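Local coordinates for putative uncharacterized protein (Coprinopsis cinerea, PDB 3W9A) that probably hydrolyses glycosidic bonds of beta-glucans, as the beta-jelly-roll catalytic domain of a family 131 glycoside hydrolase, at residues Tyr50-Ile55 with Asp154-Phe159; Arg78-Pro83 with Asp198-Val203; Leu94-Ser99 with Ile163-Lys168. One frame throughout, in Å; residues are numbered along the deposited sequence.

Along the chain the segments come in the order 50-55, 78-83, 94-99, 154-159, 163-168 and 198-203, so interaction 1 crosses both others and interaction 3 is nested inside the loop closed by interaction 2. Interactions 1 and 3, with centres about 20 Å apart, both use strand 157-164 and meet where Phe159 N approaches Phe98 O, in the sheet that this strand shares with strand 93-101. Interaction 2 has its centre about 16 Å from that of interaction 3. Interactions 1 and 3 thus lie along one sheet of the jelly roll, interaction 2 lies within the facing one, and the packing of Phe199 on Tyr96 joins them.

Interaction 1. Residues Tyr50-Ile55 with Asp154-Phe159; sequences YKNPAI and DTWFNF
The loop 50-55 lies over one face of the Trp156 indole, and the chain from Lys51 to Pro53 runs across it. At the start of the side chain, Trp156 CB meets the amide of Asn52, whose ND2 lies 3.6 Å away; amide and indole planes are only 17° apart, and the two side chains point in opposite senses as they pass. Further out, Trp156 CD2 receives Asn52 CB at 3.6 Å. With chi2 at 101° the indole turns a face to Asn52, so that Asn52 CA stands 3.5 Å from the centroid of the five-membered ring, 9° off its normal, in a CH-pi contact. Trp156 CD1 touches Pro53 CD at 3.8 Å. Trp156 NE1 donates to a water 3.0 Å away, in the plane of the ring, and that water donates in turn to Lys51 O at 3.1 Å. Asn52 N sits over the same face, near Trp156 CE2. At the far rim Trp156 CH2 comes within 3.1 Å of Tyr50 O, which approaches near the ring plane.

The loop is shaped by a type I turn from Asn52 to Ile55 and an Asx turn, in which Ala54 N donates to Asn52 OD1. Asn177 O, just after strand 169-176, holds Asn52 ND2, and Ser218 OG on strand 213-224 holds Asn52 N. The contact is thus mainly CH-pi and van der Waals, with a water-mediated polar link from Trp156 NE1 to Lys51 O; buried Tyr50 O, with no hydrogen-bond partner in the model, lies near the C-H rim of the indole, which can offer it at most a weak C-H...O interaction.

Interaction 2. Residues Arg78-Pro83 with Asp198-Val203; sequences RTELIP and DFHVGV
Glu80 and His200 meet across an antiparallel strand pairing of the jelly roll, joined by a His-carboxylate hydrogen bond from His200 ND1 to Glu80 OE1; the modelled separation of 2.4 Å is doubtful as a length. The carboxylate is turned 72° from the imidazole plane, yet OE1 arrives at the ring edge. From two residues back on the same strand, the carboxylate is gripped side-on in a bidentate salt bridge, Arg78 NE to Glu80 OE2 at 2.7 Å and Arg78 NH2 to Glu80 OE1 at 2.9 Å, both oxygens lying close to the guanidinium plane but being met from above the carboxylate plane. A bend at chi3 of 73° folds the arginine back to make this grip, and its guanidinium lies 23° from the plane of His200. OE1 appears to take two donors, which may help to orient carboxylate and imidazole.

Ile82 runs beside His200 in the same direction and makes a CH-pi contact, Ile82 CD1 lying over the centre of the His200 ring, 3.5 Å from its centroid. Phe118 also stacks on this imidazole, and His200 NE2 binds a glycerol, probably from the crystallisation liquor, consistent with a polar pocket here. In the backbone, Thr79 pairs with Val203 and Leu81 with Val201, their side chains lying on one face of the sheet. Between them the chain turns a corner at Gly202, where the absence of a side chain lets Gly202 CA come to 4.2 Å from Glu80 CA.

Interaction 3. Residues Leu94-Ser99 with Ile163-Lys168; sequences LFYHFS and IDFTAK
Leu94 and Ile163 form an antiparallel hydrogen-bonded pair, Leu94 N donating to Ile163 O and Ile163 N to Leu94 O, both at 2.9 Å. On the face that carries their side chains the packing is close. Ile163 CG1 stands anti to the carbonyl carbon (chi1 -55°), and chi2 of 171° extends CD1 over one face of the Tyr96 ring, 3.8 Å from Tyr96 CD1. Its other branch, CG2, lies over the centre of the Phe165 ring, and Ile163 also reaches Phe119 of the opposing sheet. Held on that methyl, Phe165 has Leu94 CB at its edge, 4.0 Å from Phe165 CE2, while Phe165 CZ comes to 4.0 Å from Tyr96 CE1. Tyr96 OH is hydrogen-bonded to Leu89 O, and its ring also meets Phe199 edge-to-face.

Past Phe165 the contact ends. Thr166, Ala167 and Lys168 are exposed to solvent and touch nothing of segment 94-99; their turn is held from within, where Asp164 OD2 accepts from Ala167 N at 3.0 Å. A largely buried cluster of Leu94, Tyr96 and Ile163, rimmed by the partly exposed Phe165, thus adjoins a solvent-facing turn with an Asx motif, the end of the beta-hairpin that links strands 157-164 and 169-176 of the jelly roll.

Interaction 1. Residues Tyr50-Ile55 with Asp154-Phe159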
loop_
_atom_site.group_PDB
_atom_site.type_symbol
_atom_site.label_atom_id
_atom_site.label_comp_id
_atom_site.label_asym_id
_atom_site.label_seq_id
_atom_site.Cartn_x
_atom_site.Cartn_y
_atom_site.Cartn_z
ATOM N N TYR A 50 5.532 -3.622 -13.472
ATOM C CA TYR A 50 4.619 -3.527 -12.325
ATOM C C TYR A 50 4.816 -2.230 -11.533
ATOM O O TYR A 50 4.163 -2.020 -10.504
ATOM C CB TYR A 50 4.782 -4.733 -11.385
ATOM C CG TYR A 50 4.490 -6.098 -11.989
ATOM C CD1 TYR A 50 3.848 -6.243 -13.225
ATOM C CD2 TYR A 50 4.839 -7.251 -11.305
ATOM C CE1 TYR A 50 3.574 -7.500 -13.749
ATOM C CE2 TYR A 50 4.563 -8.505 -11.827
ATOM C CZ TYR A 50 3.944 -8.614 -13.045
ATOM O OH TYR A 50 3.690 -9.847 -13.532
ATOM N N LYS A 51 5.727 -1.375 -11.989
ATOM C CA LYS A 51 6.000 -0.149 -11.257
ATOM C C LYS A 51 5.463 1.067 -11.975
ATOM O O LYS A 51 5.146 1.046 -13.175
ATOM C CB LYS A 51 7.496 0.024 -10.945
ATOM C CG LYS A 51 8.404 0.142 -12.138
ATOM C CD LYS A 51 9.705 0.869 -11.795
ATOM C CE LYS A 51 10.013 1.923 -12.850
ATOM N NZ LYS A 51 11.453 2.294 -12.868
ATOM N N ASN A 52 5.344 2.137 -11.210
ATOM C CA ASN A 52 5.097 3.430 -11.787
ATOM C C ASN A 52 6.352 3.815 -12.565
ATOM O O ASN A 52 7.384 4.053 -11.962
ATOM C CB ASN A 52 4.795 4.464 -10.690
ATOM C CG ASN A 52 4.534 5.837 -11.258
ATOM O OD1 ASN A 52 4.934 6.128 -12.375
ATOM N ND2 ASN A 52 3.841 6.673 -10.512
ATOM N N PRO A 53 6.263 3.887 -13.909
ATOM C CA PRO A 53 7.467 4.188 -14.691
ATOM C C PRO A 53 8.158 5.515 -14.324
ATOM O O PRO A 53 9.353 5.644 -14.531
ATOM C CB PRO A 53 6.949 4.203 -16.143
ATOM C CG PRO A 53 5.497 4.490 -16.030
ATOM C CD PRO A 53 5.043 3.867 -14.752
ATOM N N ALA A 54 7.429 6.480 -13.768
ATOM C CA ALA A 54 8.060 7.729 -13.304
ATOM C C ALA A 54 8.982 7.566 -12.084
ATOM O O ALA A 54 9.717 8.494 -11.755
ATOM C CB ALA A 54 6.999 8.792 -13.004
ATOM N N ILE A 55 8.920 6.419 -11.397
ATOM C CA ILE A 55 9.725 6.178 -10.189
ATOM C C ILE A 55 11.028 5.564 -10.639
ATOM O O ILE A 55 11.209 4.338 -10.613
ATOM C CB ILE A 55 9.014 5.258 -9.175
ATOM C CG1 ILE A 55 7.705 5.906 -8.744
ATOM C CG2 ILE A 55 9.895 5.010 -7.948
ATOM C CD1 ILE A 55 6.900 5.067 -7.775
ATOM N N ASP A 154 -4.956 1.393 -15.346
ATOM C CA ASP A 154 -3.614 1.812 -15.782
ATOM C C ASP A 154 -3.104 3.182 -15.344
ATOM O O ASP A 154 -1.982 3.547 -15.652
ATOM C CB ASP A 154 -3.452 1.588 -17.288
ATOM C CG ASP A 154 -3.376 0.102 -17.624
ATOM O OD1 ASP A 154 -4.344 -0.422 -18.193
ATOM O OD2 ASP A 154 -2.377 -0.557 -17.243
ATOM N N THR A 155 -3.900 3.916 -14.588
ATOM C CA THR A 155 -3.439 5.153 -13.995
ATOM C C THR A 155 -2.696 4.854 -12.690
ATOM O O THR A 155 -3.149 4.044 -11.885
ATOM C CB THR A 155 -4.628 6.086 -13.769
ATOM O OG1 THR A 155 -5.254 6.339 -15.039
ATOM C CG2 THR A 155 -4.183 7.375 -13.153
ATOM N N TRP A 156 -1.536 5.472 -12.492
ATOM C CA TRP A 156 -0.757 5.215 -11.280
ATOM C C TRP A 156 -1.147 6.271 -10.282
ATOM O O TRP A 156 -0.989 7.445 -10.542
ATOM C CB TRP A 156 0.753 5.215 -11.539
ATOM C CG TRP A 156 1.289 3.877 -11.907
ATOM C CD1 TRP A 156 1.599 3.408 -13.174
ATOM C CD2 TRP A 156 1.570 2.793 -11.005
ATOM N NE1 TRP A 156 2.061 2.119 -13.090
ATOM C CE2 TRP A 156 2.047 1.714 -11.779
ATOM C CE3 TRP A 156 1.453 2.630 -9.612
ATOM C CZ2 TRP A 156 2.416 0.485 -11.208
ATOM C CZ3 TRP A 156 1.835 1.407 -9.043
ATOM C CH2 TRP A 156 2.309 0.356 -9.839
ATOM N N PHE A 157 -1.702 5.835 -9.159
ATOM C CA PHE A 157 -2.142 6.720 -8.104
ATOM C C PHE A 157 -1.100 6.764 -7.011
ATOM O O PHE A 157 -0.796 5.742 -6.364
ATOM C CB PHE A 157 -3.499 6.267 -7.587
ATOM C CG PHE A 157 -4.594 6.425 -8.601
ATOM C CD1 PHE A 157 -5.231 7.662 -8.771
ATOM C CD2 PHE A 157 -4.967 5.358 -9.418
ATOM C CE1 PHE A 157 -6.230 7.817 -9.719
ATOM C CE2 PHE A 157 -5.972 5.507 -10.364
ATOM C CZ PHE A 157 -6.607 6.734 -10.515
ATOM N N ASN A 158 -0.531 7.950 -6.849
ATOM C CA ASN A 158 0.521 8.202 -5.878
ATOM C C ASN A 158 -0.117 8.720 -4.635
ATOM O O ASN A 158 -1.002 9.573 -4.708
ATOM C CB ASN A 158 1.512 9.256 -6.374
ATOM C CG ASN A 158 2.021 8.971 -7.764
ATOM O OD1 ASN A 158 1.950 9.834 -8.672
ATOM N ND2 ASN A 158 2.557 7.774 -7.953
ATOM N N PHE A 159 0.336 8.229 -3.491
ATOM C CA PHE A 159 -0.136 8.719 -2.208
ATOM C C PHE A 159 0.981 8.882 -1.216
ATOM O O PHE A 159 2.010 8.175 -1.267
ATOM C CB PHE A 159 -1.137 7.765 -1.587
ATOM C CG PHE A 159 -2.395 7.575 -2.392
ATOM C CD1 PHE A 159 -3.421 8.510 -2.330
ATOM C CD2 PHE A 159 -2.565 6.461 -3.186
ATOM C CE1 PHE A 159 -4.600 8.333 -3.043
ATOM C CE2 PHE A 159 -3.730 6.270 -3.909
ATOM C CZ PHE A 159 -4.759 7.205 -3.828
HETATM O O HOH W 1 2.912 -0.036 -14.978
#

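Interaction 2. Residues Arg78-Pro83 with Asp198-Val203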
loop_
_atom_site.group_PDB
_atom_site.type_symbol
_atom_site.label_atom_id
_atom_site.label_comp_id
_atom_site.label_asym_id
_atom_site.label_seq_id
_atom_site.Cartn_x
_atom_site.Cartn_y
_atom_site.Cartn_z
ATOM N N ARG A 78 -6.777 -12.228 1.567
ATOM C CA ARG A 78 -5.732 -11.365 2.134
ATOM C C ARG A 78 -4.364 -11.702 1.577
ATOM O O ARG A 78 -3.963 -12.873 1.593
ATOM C CB ARG A 78 -5.693 -11.501 3.657
ATOM C CG ARG A 78 -6.936 -11.016 4.374
ATOM C CD ARG A 78 -6.756 -11.064 5.887
ATOM N NE ARG A 78 -5.875 -10.018 6.393
ATOM C CZ ARG A 78 -5.708 -9.741 7.691
ATOM N NH1 ARG A 78 -6.336 -10.444 8.614
ATOM N NH2 ARG A 78 -4.899 -8.771 8.077
ATOM N N THR A 79 -3.661 -10.680 1.089
ATOM C CA THR A 79 -2.257 -10.806 0.688
ATOM C C THR A 79 -1.604 -9.528 1.121
ATOM O O THR A 79 -1.829 -8.496 0.502
ATOM C CB THR A 79 -2.098 -10.948 -0.822
ATOM O OG1 THR A 79 -2.657 -12.199 -1.246
ATOM C CG2 THR A 79 -0.624 -10.891 -1.213
ATOM N N GLU A 80 -0.843 -9.576 2.210
ATOM C CA GLU A 80 -0.357 -8.355 2.857
ATOM C C GLU A 80 1.059 -8.560 3.385
ATOM O O GLU A 80 1.341 -9.553 4.049
ATOM C CB GLU A 80 -1.294 -7.949 4.005
ATOM C CG GLU A 80 -2.708 -8.442 3.773
ATOM C CD GLU A 80 -3.708 -8.095 4.847
ATOM O OE1 GLU A 80 -3.334 -7.648 5.944
ATOM O OE2 GLU A 80 -4.910 -8.277 4.565
ATOM N N LEU A 81 1.937 -7.622 3.083
ATOM C CA LEU A 81 3.254 -7.561 3.724
ATOM C C LEU A 81 3.224 -6.503 4.800
ATOM O O LEU A 81 2.349 -5.636 4.791
ATOM C CB LEU A 81 4.312 -7.194 2.684
ATOM C CG LEU A 81 4.517 -8.205 1.554
ATOM C CD1 LEU A 81 4.921 -7.493 0.269
ATOM C CD2 LEU A 81 5.545 -9.263 1.937
ATOM N N ILE A 82 4.182 -6.568 5.715
ATOM C CA ILE A 82 4.319 -5.590 6.787
ATOM C C ILE A 82 5.765 -5.114 6.817
ATOM O O ILE A 82 6.677 -5.898 6.576
ATOM C CB ILE A 82 4.016 -6.186 8.171
ATOM C CG1 ILE A 82 2.681 -6.953 8.189
ATOM C CG2 ILE A 82 4.073 -5.119 9.261
ATOM C CD1 ILE A 82 1.448 -6.085 8.152
ATOM N N PRO A 83 5.982 -3.819 7.058
ATOM C CA PRO A 83 7.366 -3.380 7.154
ATOM C C PRO A 83 8.116 -4.114 8.245
ATOM O O PRO A 83 7.577 -4.316 9.330
ATOM C CB PRO A 83 7.237 -1.902 7.513
ATOM C CG PRO A 83 5.948 -1.494 6.890
ATOM C CD PRO A 83 5.048 -2.687 7.094
ATOM N N ASP A 198 2.538 -3.035 12.037
ATOM C CA ASP A 198 1.104 -3.184 11.803
ATOM C C ASP A 198 0.567 -2.352 10.618
ATOM O O ASP A 198 -0.627 -2.116 10.530
ATOM C CB ASP A 198 0.340 -2.842 13.087
ATOM C CG ASP A 198 0.505 -1.389 13.496
ATOM O OD1 ASP A 198 1.150 -0.629 12.737
ATOM O OD2 ASP A 198 -0.006 -1.022 14.580
ATOM N N PHE A 199 1.449 -1.950 9.706
ATOM C CA PHE A 199 1.022 -1.345 8.470
ATOM C C PHE A 199 1.008 -2.387 7.343
ATOM O O PHE A 199 2.026 -3.036 7.057
ATOM C CB PHE A 199 1.917 -0.167 8.120
ATOM C CG PHE A 199 1.470 0.570 6.887
ATOM C CD1 PHE A 199 0.267 1.274 6.886
ATOM C CD2 PHE A 199 2.230 0.555 5.734
ATOM C CE1 PHE A 199 -0.156 1.935 5.758
ATOM C CE2 PHE A 199 1.802 1.223 4.593
ATOM C CZ PHE A 199 0.605 1.916 4.612
ATOM N N HIS A 200 -0.147 -2.540 6.708
ATOM C CA HIS A 200 -0.396 -3.649 5.796
ATOM C C HIS A 200 -0.219 -3.205 4.368
ATOM O O HIS A 200 -1.086 -2.540 3.802
ATOM C CB HIS A 200 -1.791 -4.232 6.032
ATOM C CG HIS A 200 -1.935 -4.863 7.384
ATOM N ND1 HIS A 200 -2.309 -6.180 7.568
ATOM C CD2 HIS A 200 -1.678 -4.369 8.619
ATOM C CE1 HIS A 200 -2.331 -6.447 8.858
ATOM N NE2 HIS A 200 -1.950 -5.366 9.516
ATOM N N VAL A 201 0.933 -3.556 3.804
ATOM C CA VAL A 201 1.213 -3.244 2.420
ATOM C C VAL A 201 0.586 -4.355 1.580
ATOM O O VAL A 201 1.191 -5.396 1.358
ATOM C CB VAL A 201 2.722 -3.153 2.152
ATOM C CG1 VAL A 201 2.989 -2.898 0.684
ATOM C CG2 VAL A 201 3.351 -2.054 3.007
ATOM N N GLY A 202 -0.632 -4.124 1.125
ATOM C CA GLY A 202 -1.385 -5.145 0.411
ATOM C C GLY A 202 -2.885 -4.950 0.464
ATOM O O GLY A 202 -3.370 -3.824 0.621
ATOM N N VAL A 203 -3.613 -6.061 0.335
ATOM C CA VAL A 203 -5.050 -6.021 0.059
ATOM C C VAL A 203 -5.802 -7.051 0.849
ATOM O O VAL A 203 -5.395 -8.216 0.901
ATOM C CB VAL A 203 -5.348 -6.340 -1.419
ATOM C CG1 VAL A 203 -6.826 -6.136 -1.716
ATOM C CG2 VAL A 203 -4.502 -5.471 -2.317
#

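Interaction 3. Residues Leu94-Ser99 with Ile163-Lys168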
loop_
_atom_site.group_PDB
_atom_site.type_symbol
_atom_site.label_atom_id
_atom_site.label_comp_id
_atom_site.label_asym_id
_atom_site.label_seq_id
_atom_site.Cartn_x
_atom_site.Cartn_y
_atom_site.Cartn_z
ATOM N N LEU A 94 5.473 11.674 10.116
ATOM C CA LEU A 94 6.060 10.782 9.113
ATOM C C LEU A 94 5.145 10.669 7.922
ATOM O O LEU A 94 3.941 10.844 8.028
ATOM C CB LEU A 94 6.308 9.362 9.677
ATOM C CG LEU A 94 7.216 9.259 10.904
ATOM C CD1 LEU A 94 7.305 7.843 11.435
ATOM C CD2 LEU A 94 8.608 9.803 10.583
ATOM N N PHE A 95 5.742 10.332 6.796
ATOM C CA PHE A 95 5.038 10.297 5.530
ATOM C C PHE A 95 5.170 8.911 4.961
ATOM O O PHE A 95 6.279 8.432 4.700
ATOM C CB PHE A 95 5.607 11.358 4.587
ATOM C CG PHE A 95 5.454 12.755 5.119
ATOM C CD1 PHE A 95 6.380 13.288 6.008
ATOM C CD2 PHE A 95 4.347 13.526 4.768
ATOM C CE1 PHE A 95 6.214 14.574 6.506
ATOM C CE2 PHE A 95 4.183 14.809 5.269
ATOM C CZ PHE A 95 5.119 15.332 6.131
ATOM N N TYR A 96 4.028 8.259 4.803
ATOM C CA TYR A 96 4.013 6.884 4.346
ATOM C C TYR A 96 3.694 6.919 2.861
ATOM O O TYR A 96 2.539 7.181 2.481
ATOM C CB TYR A 96 2.947 6.083 5.086
ATOM C CG TYR A 96 3.291 5.572 6.467
ATOM C CD1 TYR A 96 3.762 6.415 7.458
ATOM C CD2 TYR A 96 3.113 4.213 6.783
ATOM C CE1 TYR A 96 4.051 5.934 8.728
ATOM C CE2 TYR A 96 3.391 3.729 8.041
ATOM C CZ TYR A 96 3.853 4.589 9.018
ATOM O OH TYR A 96 4.124 4.074 10.270
ATOM N N HIS A 97 4.703 6.670 2.036
ATOM C CA HIS A 97 4.544 6.781 0.580
ATOM C C HIS A 97 4.245 5.445 -0.072
ATOM O O HIS A 97 4.788 4.395 0.324
ATOM C CB HIS A 97 5.815 7.286 -0.075
ATOM C CG HIS A 97 6.127 8.719 0.188
ATOM N ND1 HIS A 97 5.974 9.694 -0.770
ATOM C CD2 HIS A 97 6.625 9.340 1.283
ATOM C CE1 HIS A 97 6.355 10.858 -0.274
ATOM N NE2 HIS A 97 6.743 10.674 0.973
ATOM N N PHE A 98 3.417 5.494 -1.101
ATOM C CA PHE A 98 3.239 4.369 -2.005
ATOM C C PHE A 98 2.510 4.844 -3.245
ATOM O O PHE A 98 1.878 5.920 -3.245
ATOM C CB PHE A 98 2.435 3.231 -1.363
ATOM C CG PHE A 98 1.066 3.638 -0.903
ATOM C CD1 PHE A 98 -0.054 3.387 -1.694
ATOM C CD2 PHE A 98 0.895 4.278 0.319
ATOM C CE1 PHE A 98 -1.309 3.785 -1.284
ATOM C CE2 PHE A 98 -0.365 4.680 0.732
ATOM C CZ PHE A 98 -1.465 4.423 -0.067
ATOM N N SER A 99 2.590 4.020 -4.286
ATOM C CA SER A 99 1.836 4.196 -5.519
ATOM C C SER A 99 1.119 2.905 -5.842
ATOM O O SER A 99 1.699 1.825 -5.739
ATOM C CB SER A 99 2.758 4.543 -6.703
ATOM O OG SER A 99 3.591 5.657 -6.408
ATOM N N ILE A 163 1.205 11.661 8.516
ATOM C CA ILE A 163 0.746 11.247 9.837
ATOM C C ILE A 163 1.512 12.026 10.905
ATOM O O ILE A 163 2.749 12.011 10.937
ATOM C CB ILE A 163 0.904 9.724 10.067
ATOM C CG1 ILE A 163 0.184 8.941 8.953
ATOM C CG2 ILE A 163 0.332 9.330 11.415
ATOM C CD1 ILE A 163 0.445 7.447 8.956
ATOM N N ASP A 164 0.763 12.755 11.731
ATOM C CA ASP A 164 1.316 13.439 12.903
ATOM C C ASP A 164 0.978 12.566 14.097
ATOM O O ASP A 164 -0.162 12.559 14.570
ATOM C CB ASP A 164 0.694 14.826 13.046
ATOM C CG ASP A 164 1.334 15.656 14.152
ATOM O OD1 ASP A 164 1.257 16.894 14.056
ATOM O OD2 ASP A 164 1.894 15.093 15.112
ATOM N N PHE A 165 1.963 11.800 14.562
ATOM C CA PHE A 165 1.755 10.848 15.647
ATOM C C PHE A 165 1.667 11.535 17.027
ATOM O O PHE A 165 1.206 10.939 17.975
ATOM C CB PHE A 165 2.860 9.765 15.625
ATOM C CG PHE A 165 2.771 8.848 14.440
ATOM C CD1 PHE A 165 1.862 7.797 14.431
ATOM C CD2 PHE A 165 3.564 9.042 13.322
ATOM C CE1 PHE A 165 1.761 6.942 13.339
ATOM C CE2 PHE A 165 3.463 8.198 12.229
ATOM C CZ PHE A 165 2.560 7.142 12.236
ATOM N N THR A 166 2.098 12.790 17.112
ATOM C CA THR A 166 2.048 13.565 18.354
ATOM C C THR A 166 0.651 14.200 18.538
ATOM O O THR A 166 -0.004 14.000 19.555
ATOM C CB THR A 166 3.134 14.650 18.314
ATOM O OG1 THR A 166 4.391 14.042 17.957
ATOM C CG2 THR A 166 3.236 15.381 19.652
ATOM N N ALA A 167 0.191 14.942 17.544
ATOM C CA ALA A 167 -1.151 15.528 17.586
ATOM C C ALA A 167 -2.244 14.494 17.329
ATOM O O ALA A 167 -3.419 14.747 17.578
ATOM C CB ALA A 167 -1.256 16.670 16.588
ATOM N N LYS A 168 -1.861 13.317 16.836
ATOM C CA LYS A 168 -2.814 12.242 16.513
ATOM C C LYS A 168 -3.751 12.659 15.377
ATOM O O LYS A 168 -4.974 12.561 15.468
ATOM C CB LYS A 168 -3.562 11.753 17.769
ATOM C CG LYS A 168 -2.681 10.905 18.684
ATOM C CD LYS A 168 -3.248 10.746 20.085
ATOM C CE LYS A 168 -4.564 9.978 20.113
ATOM N NZ LYS A 168 -4.375 8.511 19.934
#